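Local coordinates for 4-phosphoerythronate dehydrogenase (PDB 4PRK), which probably interconverts pyruvate and D-lactate with NAD as cofactor, being a member of the D-isomer specific 2-hydroxyacid dehydrogenases, at residues A[17-22]-A[306-311]; A[47-52]-A[313-318]. All coordinates share one frame; numbering follows the deposited sequence.

Contact 1 (A[17-22]-A[306-311])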
# COMPACT_ATOMS: atom_id res chain seq x y z
N ALA A 17 -10.86 -31.59 -13.60
CA ALA A 17 -12.07 -31.49 -14.37
C ALA A 17 -12.24 -30.05 -14.75
O ALA A 17 -12.66 -29.76 -15.85
CB ALA A 17 -13.24 -31.99 -13.56
N ALA A 18 -11.94 -29.13 -13.85
CA ALA A 18 -12.15 -27.71 -14.15
C ALA A 18 -11.19 -27.27 -15.26
O ALA A 18 -11.52 -26.42 -16.09
CB ALA A 18 -11.95 -26.85 -12.92
N THR A 19 -10.01 -27.88 -15.28
CA THR A 19 -9.00 -27.49 -16.26
C THR A 19 -9.42 -27.98 -17.65
O THR A 19 -9.28 -27.25 -18.66
CB THR A 19 -7.61 -27.99 -15.84
OG1 THR A 19 -7.24 -27.38 -14.58
CG2 THR A 19 -6.60 -27.65 -16.89
N GLU A 20 -9.98 -29.19 -17.68
CA GLU A 20 -10.53 -29.73 -18.93
C GLU A 20 -11.53 -28.76 -19.51
O GLU A 20 -11.40 -28.30 -20.65
CB GLU A 20 -11.11 -31.12 -18.70
CG GLU A 20 -9.98 -32.14 -18.57
CD GLU A 20 -10.41 -33.57 -18.22
OE1 GLU A 20 -11.35 -33.82 -17.44
OE2 GLU A 20 -9.72 -34.47 -18.69
N LYS A 21 -12.51 -28.40 -18.70
CA LYS A 21 -13.55 -27.47 -19.14
C LYS A 21 -12.92 -26.15 -19.57
O LYS A 21 -13.28 -25.63 -20.63
CB LYS A 21 -14.58 -27.22 -18.05
CG LYS A 21 -15.58 -26.13 -18.42
CD LYS A 21 -16.61 -25.85 -17.34
CE LYS A 21 -15.93 -25.48 -16.03
NZ LYS A 21 -16.86 -24.84 -15.06
N LYS A 22 -11.99 -25.61 -18.78
CA LYS A 22 -11.35 -24.35 -19.12
C LYS A 22 -10.51 -24.42 -20.41
O LYS A 22 -10.56 -23.50 -21.22
CB LYS A 22 -10.50 -23.85 -17.98
CG LYS A 22 -9.65 -22.62 -18.28
CD LYS A 22 -8.88 -22.28 -17.01
CE LYS A 22 -7.98 -21.07 -17.17
NZ LYS A 22 -7.72 -20.47 -15.85
N ASN A 306 -1.39 -23.16 -11.46
CA ASN A 306 -0.48 -22.60 -12.42
C ASN A 306 0.50 -23.61 -12.93
O ASN A 306 0.80 -23.62 -14.12
CB ASN A 306 0.22 -21.36 -11.89
CG ASN A 306 -0.72 -20.17 -11.83
OD1 ASN A 306 -1.87 -20.23 -12.33
ND2 ASN A 306 -0.27 -19.08 -11.21
N MET A 307 0.94 -24.51 -12.08
CA MET A 307 1.85 -25.54 -12.52
C MET A 307 1.24 -26.41 -13.61
O MET A 307 1.94 -26.82 -14.54
CB MET A 307 2.31 -26.40 -11.34
CG MET A 307 3.33 -25.69 -10.45
SD MET A 307 3.86 -26.65 -9.00
CE MET A 307 3.61 -25.50 -7.66
N ILE A 308 -0.05 -26.69 -13.50
CA ILE A 308 -0.78 -27.42 -14.53
C ILE A 308 -1.07 -26.51 -15.72
O ILE A 308 -0.70 -26.84 -16.86
CB ILE A 308 -2.08 -27.98 -13.94
CG1 ILE A 308 -1.75 -29.20 -13.09
CG2 ILE A 308 -3.05 -28.36 -15.04
CD1 ILE A 308 -2.86 -29.58 -12.13
N GLU A 309 -1.70 -25.36 -15.49
CA GLU A 309 -2.21 -24.60 -16.61
C GLU A 309 -1.15 -23.88 -17.45
O GLU A 309 -1.34 -23.69 -18.68
CB GLU A 309 -3.34 -23.65 -16.18
CG GLU A 309 -4.52 -24.44 -15.65
CD GLU A 309 -5.74 -23.59 -15.38
OE1 GLU A 309 -5.70 -22.35 -15.61
OE2 GLU A 309 -6.75 -24.21 -14.95
N ILE A 310 -0.03 -23.49 -16.82
CA ILE A 310 1.05 -22.87 -17.58
C ILE A 310 1.80 -23.89 -18.47
O ILE A 310 2.04 -23.60 -19.65
CB ILE A 310 2.04 -22.08 -16.68
CG1 ILE A 310 1.29 -20.84 -16.09
CG2 ILE A 310 3.25 -21.63 -17.51
CD1 ILE A 310 2.08 -20.02 -15.08
N SER A 311 2.17 -25.04 -17.93
CA SER A 311 2.74 -26.10 -18.76
C SER A 311 1.76 -26.56 -19.89
O SER A 311 2.10 -26.56 -21.09
CB SER A 311 3.16 -27.25 -17.85
OG SER A 311 2.08 -27.81 -17.12

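Contact 2 (A[47-52]-A[313-318])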
# COMPACT_ATOMS: atom_id res chain seq x y z
N GLY A 47 0.28 -34.28 -26.31
CA GLY A 47 1.42 -33.72 -25.59
C GLY A 47 1.56 -34.27 -24.18
O GLY A 47 0.68 -34.97 -23.71
N VAL A 48 2.68 -33.99 -23.51
CA VAL A 48 2.90 -34.56 -22.19
C VAL A 48 3.23 -33.49 -21.13
O VAL A 48 3.85 -32.46 -21.43
CB VAL A 48 3.97 -35.68 -22.28
CG1 VAL A 48 4.53 -36.03 -20.91
CG2 VAL A 48 3.36 -36.91 -22.93
N LEU A 49 2.76 -33.73 -19.90
CA LEU A 49 3.06 -32.87 -18.74
C LEU A 49 3.76 -33.74 -17.68
O LEU A 49 3.18 -34.73 -17.18
CB LEU A 49 1.77 -32.20 -18.20
CG LEU A 49 1.09 -31.12 -19.08
CD1 LEU A 49 -0.06 -30.41 -18.33
CD2 LEU A 49 2.09 -30.09 -19.60
N LEU A 50 5.00 -33.36 -17.34
CA LEU A 50 5.87 -34.19 -16.51
C LEU A 50 6.12 -33.60 -15.14
O LEU A 50 6.16 -32.37 -14.97
CB LEU A 50 7.22 -34.40 -17.20
CG LEU A 50 7.23 -35.24 -18.50
CD1 LEU A 50 8.64 -35.78 -18.80
CD2 LEU A 50 6.23 -36.40 -18.41
N LYS A 51 6.19 -34.46 -14.14
CA LYS A 51 6.64 -34.13 -12.81
C LYS A 51 7.59 -35.22 -12.42
O LYS A 51 7.21 -36.13 -11.69
CB LYS A 51 5.48 -34.03 -11.83
CG LYS A 51 5.88 -33.60 -10.43
CD LYS A 51 4.68 -33.44 -9.52
CE LYS A 51 5.05 -33.58 -8.06
NZ LYS A 51 4.09 -32.88 -7.17
N PRO A 52 8.88 -35.12 -12.96
CA PRO A 52 9.67 -36.34 -12.76
C PRO A 52 10.26 -36.48 -11.37
O PRO A 52 10.97 -35.60 -10.91
CB PRO A 52 10.80 -36.23 -13.81
CG PRO A 52 10.64 -34.94 -14.52
CD PRO A 52 9.82 -34.10 -13.63
N ARG A 313 -0.66 -25.06 -21.34
CA ARG A 313 -0.76 -24.00 -22.32
C ARG A 313 0.45 -23.97 -23.27
O ARG A 313 0.27 -23.94 -24.48
CB ARG A 313 -0.97 -22.63 -21.64
CG ARG A 313 -1.66 -21.61 -22.53
CD ARG A 313 -0.85 -20.32 -22.73
NE ARG A 313 0.41 -20.60 -23.43
CZ ARG A 313 0.75 -20.23 -24.67
NH1 ARG A 313 -0.06 -19.50 -25.41
NH2 ARG A 313 1.93 -20.58 -25.16
N ASP A 314 1.68 -23.98 -22.75
CA ASP A 314 2.86 -24.09 -23.64
C ASP A 314 2.83 -25.41 -24.38
O ASP A 314 3.26 -25.47 -25.52
CB ASP A 314 4.21 -24.01 -22.90
CG ASP A 314 4.66 -22.58 -22.63
OD1 ASP A 314 3.96 -21.62 -23.02
OD2 ASP A 314 5.75 -22.41 -22.03
N THR A 315 2.34 -26.48 -23.73
CA THR A 315 2.38 -27.81 -24.31
C THR A 315 1.43 -27.91 -25.50
O THR A 315 1.84 -28.41 -26.55
CB THR A 315 2.12 -28.86 -23.24
OG1 THR A 315 3.17 -28.75 -22.28
CG2 THR A 315 2.11 -30.30 -23.84
N ILE A 316 0.19 -27.42 -25.32
CA ILE A 316 -0.78 -27.29 -26.42
C ILE A 316 -0.24 -26.42 -27.59
O ILE A 316 -0.45 -26.75 -28.78
CB ILE A 316 -2.15 -26.71 -25.93
CG1 ILE A 316 -2.88 -27.77 -25.08
CG2 ILE A 316 -3.04 -26.24 -27.10
CD1 ILE A 316 -4.32 -27.46 -24.73
N ALA A 317 0.44 -25.33 -27.25
CA ALA A 317 0.91 -24.39 -28.26
C ALA A 317 1.91 -25.07 -29.21
O ALA A 317 1.78 -24.99 -30.43
CB ALA A 317 1.51 -23.15 -27.61
N LEU A 318 2.86 -25.79 -28.61
CA LEU A 318 3.97 -26.46 -29.35
C LEU A 318 3.44 -27.64 -30.16
O LEU A 318 3.92 -27.93 -31.24
CB LEU A 318 5.08 -26.92 -28.37
CG LEU A 318 5.88 -25.79 -27.70
CD1 LEU A 318 6.77 -26.29 -26.54
CD2 LEU A 318 6.68 -25.06 -28.79

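Contact 1 (A[17-22]-A[306-311])
E309 reaches from helix 301-319 toward helix 10-23 and presents its two carboxylate oxygens to different partners, K22 and T19. The lysine chain is fully extended, with CG anti to the backbone N (chi1 173°), and it runs across the glutamate at about a right angle. Its NZ lies 2.8 Å from E309 OE1 in a salt bridge that uses the syn lone pair of that oxygen. On the way, K22 CD passes 3.5 Å from E309 OE2. The hydroxyl OG1 of T19 approaches the same OE2 of E309 to 3.2 Å, and it also lies within reach of L15 O, one turn earlier in its own helix. Because T19 CG2 stands anti to its own backbone N, the methyl is turned across the gap, 4.1 Å from I308 CG2 and 4.0 Å from E309 CG. The axes of segments 17-22 and 306-311 approach to 11.3 Å and run 27° from parallel, a spacing bridged by side chains. E309 also packs on F23 of helix 10-23. E309 is buried while K22 is exposed, so the lysine probably pays part of the cost of keeping the carboxylate charged there.

Contact 2 (A[47-52]-A[313-318])
T315 points from helix 301-319 toward strand 47-50, and its two branches meet different parts of the strand. The methyl CG2, anti to the backbone N of its residue, sits against main chain: it is 3.9 Å from G47 CA and 3.7 Å from both V48 N and V48 O. Glycine suits this spot, since a CB at G47 would point toward the helix and run into that methyl. The other branch, OG1, lies beside the backbone N (chi1 -61°), where it hydrogen-bonds to S311 O one turn back along the helix. Against OG1 rests L49 CD2, at a tight 3.2 Å, and the same leucine methyl is 3.8 Å from T315 CB. The two side chains lie at a slant to each other; the leucine leaves the strand without aiming at the helix, and its CD2 branch makes the approach. With an alanine in place of T315, S311 O would probably lose its side-chain hydrogen bond, G47 and V48 the methyl that covers their backbone, and L49 CD2 its hydroxyl neighbour. V48 turns its side chain away from the helix, onto F6 and V42. The strand and helix segments run nearly antiparallel, at 156°, with their axes 8.2 Å apart. Strand 47-50 is flanked by strands 2-6 and 72-75 in a parallel sheet, and L49 and T315 both pack on I3 of the former. Further along the helix, L318 extends the packing to S72 of strand 72-75 and to T94 and T96 of strand 94-96.

In the fold
Both contacts draw on helix 301-319, which returns from late in the chain to the domain built round the five-stranded parallel sheet, distinct from the seven-stranded sheet. Contact 1 ties an earlier part of this helix to helix 10-23, and contact 2 lays a later part on strand 47-50. Their centres are 11 Å apart, and they meet where S311 OG approaches L49 CD2 at 3.4 Å. Both are mainly buried, yet contact 1 includes an exposed lysine, whereas every touching residue of contact 2 is buried. The helix-helix contact thus combines a salt bridge with some methyl packing, while the helix-sheet contact rests on close packing alone, methyl groups against backbone and hydroxyl.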